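Local structure of member of DUF4221 family (Bacteroides vulgatus, 3S9J) at residues I258-N262 against S294-P299; M271-R276 against F332-L338. The protein is of unknown function but folds as a six-bladed beta-propeller that carries bound sodium ions in the crystal. All blocks are in the same frame, centred on the assembly; numbering follows the deposited sequence. Where two conformers were deposited one is given.

Interaction 1 (I258-N262 against S294-P299); sequences IIKLN and SPYETP
The short helix 255-263 of the propeller packs against the loop between strands 278-284 and 304-309, and Asn262 hydrogen-bonds to Glu297 there. Asn262 and Tyr296 were each modelled in two conformers, and the contacts described are those of one conformer of each. Asn262 ND2 donates to Glu297 O at 2.7 Å with an N-H...O angle of 158°; the oxygen lies in the amide plane, whereas the nitrogen stands above the plane of the carbonyl. With CG anti to the backbone N (chi1 -159°), the amide reaches into the bend of the loop, where Pro295 O is 3.0 Å from Asn262 ND2 at an angle too poor for a bond. A water joins the carbonyl of Asn262 to Thr298 OG1, which also bonds to Lys329. Beside this polar group, Ile259 CG1 rests on Pro295 CB (3.6 Å), and Ile258 CG2 comes obliquely to Tyr296 CD1 (3.7 Å). Within the loop, Ser294 OG accepts from Tyr296 N in an ST turn. Because the amide donates to a main-chain carbonyl, the contact probably helps to hold the loop's path at Glu297, at least in this conformer, and does not involve that residue's carboxylate, whose OE1 is hydrogen-bonded to Tyr133 OH.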
loop_
_atom_site.group_PDB
_atom_site.type_symbol
_atom_site.label_atom_id
_atom_site.label_comp_id
_atom_site.label_asym_id
_atom_site.label_seq_id
_atom_site.Cartn_x
_atom_site.Cartn_y
_atom_site.Cartn_z
ATOM N N ILE A 258 13.448 15.409 -3.546
ATOM C CA ILE A 258 12.076 14.988 -3.542
ATOM C C ILE A 258 11.556 14.871 -4.997
ATOM O O ILE A 258 10.855 13.921 -5.337
ATOM C CB ILE A 258 11.186 16.020 -2.770
ATOM C CG1 ILE A 258 11.665 16.175 -1.303
ATOM C CG2 ILE A 258 9.726 15.671 -2.832
ATOM C CD1 ILE A 258 12.039 14.897 -0.643
ATOM N N ILE A 259 11.919 15.850 -5.819
ATOM C CA ILE A 259 11.469 15.868 -7.219
ATOM C C ILE A 259 11.996 14.618 -7.967
ATOM O O ILE A 259 11.231 13.955 -8.666
ATOM C CB ILE A 259 11.900 17.149 -7.909
ATOM C CG1 ILE A 259 11.056 18.331 -7.379
ATOM C CG2 ILE A 259 11.679 17.036 -9.451
ATOM C CD1 ILE A 259 11.628 19.698 -7.723
ATOM N N LYS A 260 13.258 14.307 -7.747
ATOM C CA LYS A 260 13.907 13.179 -8.429
ATOM C C LYS A 260 13.198 11.891 -8.085
ATOM O O LYS A 260 12.878 11.090 -8.968
ATOM C CB LYS A 260 15.388 13.114 -8.109
ATOM C CG LYS A 260 16.207 14.136 -8.885
ATOM C CD LYS A 260 17.688 13.934 -8.748
ATOM C CE LYS A 260 18.203 14.329 -7.373
ATOM N NZ LYS A 260 19.689 14.591 -7.380
ATOM N N LEU A 261 12.899 11.694 -6.800
ATOM C CA LEU A 261 12.159 10.504 -6.415
ATOM C C LEU A 261 10.772 10.427 -7.000
ATOM O O LEU A 261 10.308 9.351 -7.358
ATOM C CB LEU A 261 12.077 10.368 -4.896
ATOM C CG LEU A 261 13.376 9.960 -4.221
ATOM C CD1 LEU A 261 13.318 10.284 -2.697
ATOM C CD2 LEU A 261 13.649 8.480 -4.443
ATOM N N ASN A 262 10.085 11.557 -7.106
ATOM C CA ASN A 262 8.759 11.655 -7.626
ATOM C C ASN A 262 8.674 11.290 -9.131
ATOM O O ASN A 262 7.746 10.636 -9.620
ATOM C CB ASN A 262 8.332 13.119 -7.472
ATOM C CG ASN A 262 6.869 13.264 -7.499
ATOM O OD1 ASN A 262 6.193 12.269 -7.411
ATOM N ND2 ASN A 262 6.353 14.496 -7.627
ATOM N N SER A 294 3.167 19.740 -8.634
ATOM C CA SER A 294 3.682 19.594 -7.280
ATOM C C SER A 294 4.817 18.589 -7.147
ATOM O O SER A 294 4.705 17.464 -7.636
ATOM C CB SER A 294 2.552 19.149 -6.316
ATOM O OG SER A 294 3.147 18.713 -5.115
ATOM N N PRO A 295 5.875 18.930 -6.406
ATOM C CA PRO A 295 6.958 18.018 -6.133
ATOM C C PRO A 295 6.605 16.870 -5.203
ATOM O O PRO A 295 7.327 15.882 -5.164
ATOM C CB PRO A 295 8.018 18.896 -5.468
ATOM C CG PRO A 295 7.376 20.212 -5.240
ATOM C CD PRO A 295 6.057 20.253 -5.783
ATOM N N TYR A 296 5.487 17.018 -4.490
ATOM C CA TYR A 296 5.198 16.114 -3.386
ATOM C C TYR A 296 4.231 14.984 -3.770
ATOM O O TYR A 296 4.006 14.068 -2.986
ATOM C CB TYR A 296 4.716 16.921 -2.169
ATOM C CG TYR A 296 5.834 17.734 -1.534
ATOM C CD1 TYR A 296 6.918 17.113 -0.953
ATOM C CD2 TYR A 296 5.793 19.104 -1.511
ATOM C CE1 TYR A 296 7.940 17.835 -0.385
ATOM C CE2 TYR A 296 6.803 19.829 -0.953
ATOM C CZ TYR A 296 7.871 19.195 -0.382
ATOM O OH TYR A 296 8.888 19.929 0.204
ATOM N N GLU A 297 3.698 15.004 -4.977
ATOM C CA GLU A 297 2.783 13.930 -5.379
ATOM C C GLU A 297 3.095 13.441 -6.785
ATOM O O GLU A 297 3.656 14.190 -7.600
ATOM C CB GLU A 297 1.329 14.415 -5.295
ATOM C CG GLU A 297 0.839 14.751 -3.847
ATOM C CD GLU A 297 0.774 13.541 -2.859
ATOM O OE1 GLU A 297 0.548 12.382 -3.297
ATOM O OE2 GLU A 297 0.895 13.773 -1.629
ATOM N N THR A 298 2.737 12.197 -7.066
ATOM C CA THR A 298 2.925 11.631 -8.397
ATOM C C THR A 298 2.124 12.447 -9.411
ATOM O O THR A 298 0.906 12.753 -9.217
ATOM C CB THR A 298 2.519 10.147 -8.445
ATOM O OG1 THR A 298 3.270 9.427 -7.454
ATOM C CG2 THR A 298 2.734 9.562 -9.873
ATOM N N PRO A 299 2.789 12.872 -10.493
ATOM C CA PRO A 299 2.086 13.667 -11.473
ATOM C C PRO A 299 0.929 12.925 -12.113
ATOM O O PRO A 299 1.011 11.716 -12.336
ATOM C CB PRO A 299 3.170 13.923 -12.558
ATOM C CG PRO A 299 4.424 13.829 -11.839
ATOM C CD PRO A 299 4.233 12.777 -10.802
HETATM O O HOH W 1 5.811 9.107 -8.270
#

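Interaction 2 (M271-R276 against F332-L338); sequences MYDKYR and FVGREGL
Arg276 reaches across to two successive main-chain carbonyls, NH1 donating to Arg335 O (2.7 Å, nearly straight at 171°) and NH2 to Gly334 O (2.9 Å). Both oxygens lie close to the guanidinium plane; NH2 meets Gly334 O nearly along the line of its C=O bond, while NH1 stands above the carbonyl plane of Arg335. The same group is held side-on by Asp273, whose OD2 takes Arg276 NE in a salt bridge of 2.7 Å and NH2 as well, both on its syn side. Tyr280 hydroxyl bonds to this oxygen too, while Asp273 OD1 accepts from the backbone N of Tyr275, an Asx turn, and from that of Arg276, which extends it to an Asx motif. With an alanine here instead of Arg276, Arg335 O and Gly334 O would each lose a donor, and the Asp273 carboxylate would probably be left without its charged mate.

Strands 271-273 and 332-334 run nearly parallel, 3° apart, as the first strands of two neighbouring propeller blades, and Arg276 bonds to Gly334 and Arg335 at the tight turn that links 327-334 to 337-341 in a hairpin. The guanidinium is sandwiched between Tyr275 CB and Gly337 CA, one on each face, with Val333 CG1 at its edge. That methyl also abuts Asp273 CG at 3.4 Å. The Tyr275 ring receives Arg335 CA over its centre in a CH-pi contact, 3.8 Å from the centroid, and Lys274 CG lies against the opposite face, toward its rim; Tyr275 OH and the Arg335 guanidinium both bind Glu35. Farther in, Met271, present as selenomethionine, bends at chi3 (49°) to bring CE against Val333 CG2 at 3.7 Å and Leu338 CD1 at 3.9 Å.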
loop_
_atom_site.group_PDB
_atom_site.type_symbol
_atom_site.label_atom_id
_atom_site.label_comp_id
_atom_site.label_asym_id
_atom_site.label_seq_id
_atom_site.Cartn_x
_atom_site.Cartn_y
_atom_site.Cartn_z
HETATM N N MSE A 271 1.010 -6.583 -5.265
HETATM C CA MSE A 271 -0.315 -6.996 -4.829
HETATM C C MSE A 271 -0.544 -8.461 -5.153
HETATM O O MSE A 271 -0.337 -8.891 -6.286
HETATM C CB MSE A 271 -1.396 -6.153 -5.509
HETATM C CG MSE A 271 -1.253 -4.729 -5.290
HETATM SE SE MSE A 271 -2.752 -3.779 -6.123
HETATM C CE MSE A 271 -4.064 -4.549 -5.635
ATOM N N TYR A 272 -1.009 -9.215 -4.161
ATOM C CA TYR A 272 -1.390 -10.599 -4.362
ATOM C C TYR A 272 -2.858 -10.680 -4.728
ATOM O O TYR A 272 -3.680 -10.000 -4.136
ATOM C CB TYR A 272 -1.142 -11.407 -3.081
ATOM C CG TYR A 272 -1.575 -12.845 -3.195
ATOM C CD1 TYR A 272 -1.093 -13.637 -4.202
ATOM C CD2 TYR A 272 -2.440 -13.406 -2.279
ATOM C CE1 TYR A 272 -1.497 -14.958 -4.327
ATOM C CE2 TYR A 272 -2.849 -14.744 -2.395
ATOM C CZ TYR A 272 -2.374 -15.507 -3.411
ATOM O OH TYR A 272 -2.752 -16.835 -3.567
ATOM N N ASP A 273 -3.173 -11.493 -5.735
ATOM C CA ASP A 273 -4.535 -11.762 -6.169
ATOM C C ASP A 273 -4.910 -13.157 -5.637
ATOM O O ASP A 273 -4.462 -14.179 -6.189
ATOM C CB ASP A 273 -4.576 -11.727 -7.708
ATOM C CG ASP A 273 -5.959 -11.976 -8.294
ATOM O OD1 ASP A 273 -6.796 -12.667 -7.648
ATOM O OD2 ASP A 273 -6.192 -11.464 -9.430
ATOM N N LYS A 274 -5.714 -13.175 -4.568
ATOM C CA LYS A 274 -6.106 -14.419 -3.866
ATOM C C LYS A 274 -7.070 -15.273 -4.687
ATOM O O LYS A 274 -7.203 -16.454 -4.417
ATOM C CB LYS A 274 -6.713 -14.118 -2.471
ATOM C CG LYS A 274 -8.074 -13.388 -2.463
ATOM C CD LYS A 274 -8.446 -12.766 -1.059
ATOM C CE LYS A 274 -9.459 -11.552 -1.188
ATOM N NZ LYS A 274 -10.147 -10.897 0.060
ATOM N N TYR A 275 -7.735 -14.677 -5.680
ATOM C CA TYR A 275 -8.738 -15.385 -6.486
ATOM C C TYR A 275 -8.094 -16.138 -7.627
ATOM O O TYR A 275 -8.441 -17.273 -7.903
ATOM C CB TYR A 275 -9.827 -14.434 -6.996
ATOM C CG TYR A 275 -10.554 -13.760 -5.840
ATOM C CD1 TYR A 275 -11.513 -14.451 -5.114
ATOM C CD2 TYR A 275 -10.245 -12.454 -5.466
ATOM C CE1 TYR A 275 -12.161 -13.868 -4.021
ATOM C CE2 TYR A 275 -10.909 -11.831 -4.387
ATOM C CZ TYR A 275 -11.861 -12.541 -3.665
ATOM O OH TYR A 275 -12.501 -11.961 -2.607
ATOM N N ARG A 276 -7.147 -15.503 -8.298
ATOM C CA ARG A 276 -6.477 -16.123 -9.447
ATOM C C ARG A 276 -5.084 -16.673 -9.112
ATOM O O ARG A 276 -4.469 -17.331 -9.951
ATOM C CB ARG A 276 -6.424 -15.115 -10.602
ATOM C CG ARG A 276 -7.749 -15.020 -11.342
ATOM C CD ARG A 276 -8.007 -13.673 -11.908
ATOM N NE ARG A 276 -8.178 -12.720 -10.831
ATOM C CZ ARG A 276 -9.338 -12.420 -10.248
ATOM N NH1 ARG A 276 -10.489 -12.948 -10.683
ATOM N NH2 ARG A 276 -9.341 -11.566 -9.235
ATOM N N PHE A 332 -7.325 -2.214 -6.086
ATOM C CA PHE A 332 -7.605 -3.388 -5.262
ATOM C C PHE A 332 -7.937 -4.588 -6.115
ATOM O O PHE A 332 -8.351 -4.466 -7.277
ATOM C CB PHE A 332 -8.745 -3.127 -4.280
ATOM C CG PHE A 332 -10.128 -3.051 -4.906
ATOM C CD1 PHE A 332 -10.641 -1.822 -5.343
ATOM C CD2 PHE A 332 -10.944 -4.173 -5.009
ATOM C CE1 PHE A 332 -11.901 -1.723 -5.897
ATOM C CE2 PHE A 332 -12.233 -4.082 -5.581
ATOM C CZ PHE A 332 -12.714 -2.850 -6.015
ATOM N N VAL A 333 -7.732 -5.768 -5.552
ATOM C CA VAL A 333 -8.130 -6.999 -6.249
ATOM C C VAL A 333 -9.484 -7.427 -5.699
ATOM O O VAL A 333 -9.646 -7.576 -4.482
ATOM C CB VAL A 333 -7.128 -8.125 -6.028
ATOM C CG1 VAL A 333 -7.625 -9.455 -6.725
ATOM C CG2 VAL A 333 -5.737 -7.717 -6.552
ATOM N N GLY A 334 -10.453 -7.597 -6.593
ATOM C CA GLY A 334 -11.772 -8.124 -6.279
ATOM C C GLY A 334 -11.968 -9.498 -6.878
ATOM O O GLY A 334 -11.094 -10.010 -7.576
ATOM N N ARG A 335 -13.127 -10.092 -6.627
ATOM C CA ARG A 335 -13.449 -11.404 -7.232
ATOM C C ARG A 335 -13.238 -11.446 -8.738
ATOM O O ARG A 335 -12.725 -12.436 -9.252
ATOM C CB ARG A 335 -14.888 -11.791 -6.913
ATOM C CG ARG A 335 -15.139 -12.099 -5.452
ATOM C CD ARG A 335 -16.655 -12.246 -5.221
ATOM N NE ARG A 335 -16.954 -12.634 -3.856
ATOM C CZ ARG A 335 -18.160 -12.986 -3.406
ATOM N NH1 ARG A 335 -19.220 -12.998 -4.198
ATOM N NH2 ARG A 335 -18.296 -13.344 -2.147
ATOM N N GLU A 336 -13.629 -10.384 -9.450
ATOM C CA GLU A 336 -13.615 -10.367 -10.907
ATOM C C GLU A 336 -12.285 -9.987 -11.543
ATOM O O GLU A 336 -12.062 -10.233 -12.752
ATOM C CB GLU A 336 -14.694 -9.425 -11.433
ATOM C CG GLU A 336 -16.134 -9.894 -11.166
ATOM C CD GLU A 336 -16.442 -11.271 -11.744
ATOM O OE1 GLU A 336 -15.927 -11.628 -12.826
ATOM O OE2 GLU A 336 -17.195 -12.009 -11.093
ATOM N N GLY A 337 -11.421 -9.349 -10.763
ATOM C CA GLY A 337 -10.111 -8.954 -11.275
ATOM C C GLY A 337 -9.435 -7.830 -10.516
ATOM O O GLY A 337 -9.749 -7.568 -9.348
ATOM N N LEU A 338 -8.517 -7.160 -11.214
ATOM C CA LEU A 338 -7.766 -6.036 -10.672
ATOM C C LEU A 338 -8.467 -4.743 -10.982
ATOM O O LEU A 338 -8.672 -4.380 -12.170
ATOM C CB LEU A 338 -6.350 -6.007 -11.259
ATOM C CG LEU A 338 -5.446 -4.819 -10.898
ATOM C CD1 LEU A 338 -5.184 -4.755 -9.387
ATOM C CD2 LEU A 338 -4.143 -4.862 -11.716
#

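From the N terminus, the chain gives strand 8-19 to the blade it will finally complete, runs through four four-stranded blades, and then reaches helix 255-263 and, directly after it, strand 266-273. Interaction 1 closes a 31-residue excursion from this helix through strands 266-273 and 278-284 into the loop at 294-299. Interaction 2 starts inside that excursion and ends beyond it, closing 55 residues at 332-338, so the two cross rather than nest. One ties the helix to a loop of the blade it precedes; the other joins that blade to the last, where 8-19 pairs with 354-364. They lie on opposite sides of the chain's centre, nearest atoms about 15 Å apart.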